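Local atomic coordinates of axin interactor, dorsalization associated protein (Danio rerio, PDB entry 2QZQ), a protein that acts as a ventralizing factor in the embryo, binding axin and disrupting axin homodimers to inhibit axin-mediated JNK activation, and is represented here by its C-terminal C2 domain. Residues 3-9 / 70-76; 15-21 / 145-151. All coordinates share one frame; numbering follows the deposited sequence.

Contact 1: residues 3-9 / 70-76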
# COMPACT_ATOMS: atom_id res chain seq x y z
N LEU A 3 4.66 -8.10 -8.34
CA LEU A 3 3.61 -7.24 -8.88
C LEU A 3 3.05 -7.92 -10.11
O LEU A 3 3.81 -8.42 -10.95
CB LEU A 3 4.12 -5.85 -9.25
CG LEU A 3 4.63 -4.92 -8.13
CD1 LEU A 3 4.91 -3.55 -8.70
CD2 LEU A 3 3.65 -4.81 -6.93
N LEU A 4 1.72 -7.97 -10.20
CA LEU A 4 1.06 -8.76 -11.22
C LEU A 4 0.58 -7.85 -12.34
O LEU A 4 0.36 -6.67 -12.13
CB LEU A 4 -0.09 -9.53 -10.58
CG LEU A 4 0.25 -10.70 -9.67
CD1 LEU A 4 -0.95 -11.05 -8.83
CD2 LEU A 4 0.72 -11.91 -10.47
N PRO A 5 0.42 -8.41 -13.56
CA PRO A 5 -0.04 -7.58 -14.67
C PRO A 5 -1.49 -7.15 -14.41
O PRO A 5 -2.21 -7.83 -13.68
CB PRO A 5 0.02 -8.51 -15.89
CG PRO A 5 0.61 -9.81 -15.43
CD PRO A 5 0.59 -9.83 -13.92
N ARG A 6 -1.88 -6.03 -15.02
CA ARG A 6 -3.29 -5.61 -15.08
C ARG A 6 -4.18 -6.76 -15.58
O ARG A 6 -3.83 -7.47 -16.54
CB ARG A 6 -3.42 -4.38 -15.98
CG ARG A 6 -4.79 -3.67 -15.93
CD ARG A 6 -4.76 -2.34 -16.68
NE ARG A 6 -3.69 -1.48 -16.18
CZ ARG A 6 -3.23 -0.39 -16.79
NH1 ARG A 6 -3.76 0.00 -17.95
NH2 ARG A 6 -2.25 0.32 -16.24
N LEU A 7 -5.30 -6.99 -14.90
CA LEU A 7 -6.30 -7.97 -15.34
C LEU A 7 -6.85 -7.58 -16.71
O LEU A 7 -6.85 -6.40 -17.08
CB LEU A 7 -7.46 -8.07 -14.34
CG LEU A 7 -7.21 -8.69 -12.97
CD1 LEU A 7 -8.44 -8.57 -12.13
CD2 LEU A 7 -6.79 -10.17 -13.08
N PRO A 8 -7.33 -8.58 -17.48
CA PRO A 8 -7.97 -8.19 -18.74
C PRO A 8 -9.20 -7.33 -18.43
O PRO A 8 -9.89 -7.58 -17.44
CB PRO A 8 -8.43 -9.53 -19.35
CG PRO A 8 -8.42 -10.52 -18.22
CD PRO A 8 -7.38 -10.04 -17.23
N SER A 9 -9.45 -6.33 -19.26
CA SER A 9 -10.64 -5.50 -19.08
C SER A 9 -11.92 -6.29 -19.36
O SER A 9 -11.94 -7.20 -20.19
CB SER A 9 -10.55 -4.23 -19.92
OG SER A 9 -10.53 -4.53 -21.29
N ASP A 70 3.68 1.29 -10.37
CA ASP A 70 2.24 1.01 -10.47
C ASP A 70 1.91 -0.35 -9.90
O ASP A 70 2.58 -1.34 -10.19
CB ASP A 70 1.75 1.05 -11.93
CG ASP A 70 1.79 2.44 -12.53
OD1 ASP A 70 1.98 3.45 -11.80
OD2 ASP A 70 1.61 2.50 -13.78
N VAL A 71 0.87 -0.40 -9.08
CA VAL A 71 0.35 -1.66 -8.59
C VAL A 71 -1.06 -1.86 -9.16
O VAL A 71 -1.92 -1.00 -9.00
CB VAL A 71 0.35 -1.72 -7.03
CG1 VAL A 71 -0.22 -3.04 -6.53
CG2 VAL A 71 1.78 -1.51 -6.49
N GLU A 72 -1.27 -3.01 -9.80
CA GLU A 72 -2.55 -3.36 -10.41
C GLU A 72 -3.41 -4.15 -9.45
O GLU A 72 -3.06 -5.26 -9.04
CB GLU A 72 -2.34 -4.14 -11.74
CG GLU A 72 -1.34 -3.45 -12.71
CD GLU A 72 -1.85 -2.14 -13.33
OE1 GLU A 72 -3.07 -1.83 -13.25
OE2 GLU A 72 -1.02 -1.41 -13.90
N ILE A 73 -4.55 -3.56 -9.07
CA ILE A 73 -5.47 -4.22 -8.14
C ILE A 73 -6.19 -5.37 -8.85
O ILE A 73 -6.83 -5.17 -9.89
CB ILE A 73 -6.45 -3.18 -7.51
CG1 ILE A 73 -5.64 -2.18 -6.68
CG2 ILE A 73 -7.50 -3.86 -6.62
CD1 ILE A 73 -4.80 -2.84 -5.58
N GLN A 74 -6.07 -6.57 -8.28
CA GLN A 74 -6.40 -7.82 -8.95
C GLN A 74 -7.86 -8.22 -8.82
O GLN A 74 -8.19 -9.38 -8.61
CB GLN A 74 -5.48 -8.93 -8.44
CG GLN A 74 -4.02 -8.67 -8.80
CD GLN A 74 -3.78 -8.75 -10.30
OE1 GLN A 74 -4.06 -9.78 -10.92
NE2 GLN A 74 -3.25 -7.68 -10.88
N ARG A 75 -8.75 -7.24 -8.94
CA ARG A 75 -10.17 -7.53 -9.11
C ARG A 75 -10.86 -6.29 -9.65
O ARG A 75 -10.58 -5.17 -9.22
CB ARG A 75 -10.83 -7.99 -7.80
CG ARG A 75 -12.12 -8.78 -8.03
CD ARG A 75 -12.94 -9.01 -6.75
NE ARG A 75 -12.39 -10.09 -5.93
CZ ARG A 75 -13.02 -10.68 -4.91
NH1 ARG A 75 -14.25 -10.31 -4.57
NH2 ARG A 75 -12.41 -11.65 -4.24
N HIS A 76 -11.76 -6.50 -10.60
CA HIS A 76 -12.64 -5.41 -11.06
C HIS A 76 -13.39 -4.81 -9.87
O HIS A 76 -13.93 -5.53 -9.03
CB HIS A 76 -13.58 -5.90 -12.18
CG HIS A 76 -12.85 -6.36 -13.41
ND1 HIS A 76 -12.37 -7.64 -13.55
CD2 HIS A 76 -12.47 -5.69 -14.52
CE1 HIS A 76 -11.75 -7.75 -14.71
NE2 HIS A 76 -11.79 -6.58 -15.32
O HOH W 1 0.66 -4.96 -10.05
O HOH W 2 -2.88 -10.46 -13.32
O HOH W 3 -5.73 -5.31 -12.65
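Leu-3 to Ser-9 runs as an extended but irregular arm beside Asp-70 to His-76, the two end-to-end directions 44° apart and the CA atoms of Arg-6 and Glu-72 only 5.2 Å from each other. It illustrates how a terminal arm of a C2 domain can be fastened without becoming a strand: water and side chains do the work of sheet pairing. One water joins Leu-4 O to Glu-72 N, and another joins Leu-7 N to Ile-73 O. Arg-6 grips Glu-72 side-on in a salt bridge, with NE 3.0 Å from Glu-72 OE1 and NH2 3.2 Å from Glu-72 OE2. The guanidinium and carboxylate planes stand 55° apart, and NE reaches OE1 from above the carboxylate plane. OE1 is also hydrogen-bonded to Thr-17 OG1 in the adjoining strand 15-24, which helps to fix the carboxylate. The chain of Gln-74 folds back at chi2 (-67°), carrying its amide up to the arm. There Gln-74 NE2 spends both of its hydrogens, one on Pro-5 O at 3.0 Å and one on Glu-72 O, while OE1 accepts from a water that donates to Pro-5 O as well; the amide is thus held at both ends. Packing contacts flank these bonds. Leu-3 CD2 meets Val-71 CG2 at 3.8 Å, the side chains crossing roughly at right angles, and Leu-7 lays CD1 against the peptide between Gln-74 and Arg-75, 3.4 Å from Gln-74 C. Toward Ser-9, the His-76 ring presents its edge to the arm, with His-76 NE2 making a weak hydrogen bond of 3.0 Å to Pro-8 O.

Contact 2: residues 15-21 / 145-151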
# COMPACT_ATOMS: atom_id res chain seq x y z
N LEU A 15 -11.10 -1.17 -13.53
CA LEU A 15 -9.85 -1.65 -12.94
C LEU A 15 -9.06 -0.49 -12.37
O LEU A 15 -9.00 0.61 -12.96
CB LEU A 15 -9.00 -2.42 -13.96
CG LEU A 15 -9.50 -3.80 -14.40
CD1 LEU A 15 -8.69 -4.25 -15.63
CD2 LEU A 15 -9.47 -4.86 -13.27
N LEU A 16 -8.43 -0.74 -11.22
CA LEU A 16 -7.72 0.31 -10.52
C LEU A 16 -6.23 0.05 -10.56
O LEU A 16 -5.78 -1.07 -10.32
CB LEU A 16 -8.23 0.40 -9.07
CG LEU A 16 -7.50 1.34 -8.08
CD1 LEU A 16 -7.68 2.81 -8.44
CD2 LEU A 16 -7.94 1.06 -6.66
N THR A 17 -5.50 1.09 -10.95
CA THR A 17 -4.05 1.18 -10.80
C THR A 17 -3.72 2.16 -9.69
O THR A 17 -4.20 3.30 -9.68
CB THR A 17 -3.35 1.63 -12.08
OG1 THR A 17 -3.80 0.80 -13.16
CG2 THR A 17 -1.78 1.51 -11.94
N LEU A 18 -2.91 1.71 -8.74
CA LEU A 18 -2.38 2.62 -7.72
C LEU A 18 -0.90 2.82 -7.95
O LEU A 18 -0.12 1.84 -7.89
CB LEU A 18 -2.63 2.07 -6.32
CG LEU A 18 -4.09 1.89 -5.93
CD1 LEU A 18 -4.23 1.08 -4.64
CD2 LEU A 18 -4.80 3.23 -5.86
N THR A 19 -0.52 4.06 -8.25
CA THR A 19 0.89 4.40 -8.39
C THR A 19 1.39 4.74 -7.00
O THR A 19 0.88 5.64 -6.36
CB THR A 19 1.07 5.65 -9.28
OG1 THR A 19 0.45 5.41 -10.56
CG2 THR A 19 2.56 5.99 -9.49
N ILE A 20 2.39 4.01 -6.53
CA ILE A 20 2.99 4.34 -5.25
C ILE A 20 4.11 5.28 -5.61
O ILE A 20 5.12 4.89 -6.23
CB ILE A 20 3.54 3.09 -4.52
CG1 ILE A 20 2.43 2.06 -4.24
CG2 ILE A 20 4.30 3.50 -3.25
CD1 ILE A 20 2.96 0.71 -3.74
N GLU A 21 3.92 6.55 -5.24
CA GLU A 21 4.88 7.58 -5.59
C GLU A 21 6.02 7.56 -4.61
O GLU A 21 7.16 7.34 -4.98
CB GLU A 21 4.20 8.95 -5.65
CG GLU A 21 3.06 8.95 -6.69
CD GLU A 21 2.30 10.27 -6.81
OE1 GLU A 21 2.32 11.08 -5.86
OE2 GLU A 21 1.67 10.48 -7.87
N HIS A 145 2.15 8.64 -0.42
CA HIS A 145 1.60 9.43 -1.54
C HIS A 145 1.32 8.48 -2.68
O HIS A 145 2.24 7.80 -3.16
CB HIS A 145 2.61 10.44 -2.04
CG HIS A 145 2.82 11.60 -1.11
ND1 HIS A 145 3.50 11.48 0.09
CD2 HIS A 145 2.48 12.90 -1.22
CE1 HIS A 145 3.55 12.67 0.68
NE2 HIS A 145 2.94 13.54 -0.10
N LEU A 146 0.04 8.42 -3.08
CA LEU A 146 -0.41 7.59 -4.19
C LEU A 146 -1.08 8.42 -5.29
O LEU A 146 -1.52 9.55 -5.05
CB LEU A 146 -1.43 6.52 -3.74
CG LEU A 146 -1.15 5.66 -2.51
CD1 LEU A 146 -2.38 4.83 -2.13
CD2 LEU A 146 0.06 4.78 -2.78
N ASN A 147 -1.13 7.84 -6.49
CA ASN A 147 -2.00 8.34 -7.57
C ASN A 147 -2.91 7.21 -8.01
O ASN A 147 -2.43 6.10 -8.27
CB ASN A 147 -1.20 8.90 -8.75
CG ASN A 147 -2.07 9.66 -9.75
OD1 ASN A 147 -2.85 10.50 -9.37
ND2 ASN A 147 -1.94 9.33 -11.03
N GLN A 148 -4.22 7.48 -8.05
CA GLN A 148 -5.21 6.49 -8.47
C GLN A 148 -5.64 6.75 -9.91
O GLN A 148 -5.92 7.89 -10.29
CB GLN A 148 -6.46 6.49 -7.58
CG GLN A 148 -6.20 6.64 -6.09
CD GLN A 148 -7.40 6.25 -5.26
OE1 GLN A 148 -8.06 5.24 -5.54
NE2 GLN A 148 -7.69 7.04 -4.23
N THR A 149 -5.67 5.69 -10.71
CA THR A 149 -6.18 5.75 -12.08
C THR A 149 -7.22 4.66 -12.22
O THR A 149 -6.95 3.48 -11.95
CB THR A 149 -5.10 5.52 -13.15
OG1 THR A 149 -3.97 6.34 -12.89
CG2 THR A 149 -5.66 5.84 -14.56
N LEU A 150 -8.40 5.07 -12.69
CA LEU A 150 -9.49 4.16 -12.90
C LEU A 150 -9.64 3.90 -14.40
O LEU A 150 -9.73 4.85 -15.20
CB LEU A 150 -10.77 4.68 -12.23
CG LEU A 150 -10.87 4.52 -10.70
CD1 LEU A 150 -9.95 5.47 -9.94
CD2 LEU A 150 -12.31 4.69 -10.23
N HIS A 151 -9.59 2.63 -14.77
CA HIS A 151 -9.59 2.22 -16.16
C HIS A 151 -10.95 1.71 -16.58
O HIS A 151 -11.45 0.69 -16.07
CB HIS A 151 -8.51 1.16 -16.44
CG HIS A 151 -7.12 1.63 -16.15
ND1 HIS A 151 -6.52 2.66 -16.83
CD2 HIS A 151 -6.22 1.20 -15.24
CE1 HIS A 151 -5.30 2.85 -16.36
NE2 HIS A 151 -5.10 1.98 -15.38
O HOH W 4 -2.18 5.34 -11.17
O HOH W 5 0.00 11.98 -4.37
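Leu-15 and His-151 form the first hydrogen-bonded pair of two antiparallel strands: His-151 N donates to Leu-15 O at 2.8 Å, and Leu-15 N returns a longer bond of 3.2 Å to His-151 O. Thr-17 with Thr-149 and Thr-19 with Asn-147 repeat this reciprocal pattern, and Glu-21 N adds a single bond to His-145 O. The carbonyls of Leu-15, Thr-17 and Thr-19 also receive CA-H contacts from the opposite strand. This pairing sets the first strand of the C2 beta sandwich against the last. On the inward side, Leu-16, Leu-18 and Leu-146 reach Ile-86 or Phe-88 of strand 85-94, and Ile-20 CG1 lies 3.9 Å from Leu-146 CD2. Gln-148, on the same side, runs alongside Leu-18 and is satisfied at NE2 by Glu-112 O. Apart from Leu-15, the other face is polar. There the His-151 ring, its CG anti to the carbonyl carbon (chi1 -60°), leans back along the strands so that His-151 NE2 donates in the ring plane to Thr-17 OG1 at 2.8 Å; that hydroxyl is also bonded to Glu-72. With an alanine here in place of the imidazole, Thr-17 OG1 would probably be left without this donor and a gap would open beside Arg-6. One water bonds Thr-19 OG1, Asn-147 O and Thr-149 OG1, while Asp-70 is a further partner of Thr-19 OG1. Another water donates to both Glu-21 OE1 and Leu-146 O, the latter at 2.9 Å.

From the N terminus, the arm 3-9 comes first and then strand segment 15-21; their partners follow in the same order, 70-76 and later 145-151. The two contacts therefore cross. Contact 1 closes a loop of 60 intervening residues, and contact 2 a loop of 123 that brings the end of the domain back to its beginning. Strand 15-24 lies between strands 144-151 and 64-72, so the two contacts adjoin, with Val-71 N probably hydrogen-bonded to Leu-18 O. The arm itself reaches contact 2: Arg-6 CZ packs against His-151 NE2. By similarity, 3-9 and 15-21 belong to the axin-binding region, and these contacts tie both to later parts of the sandwich.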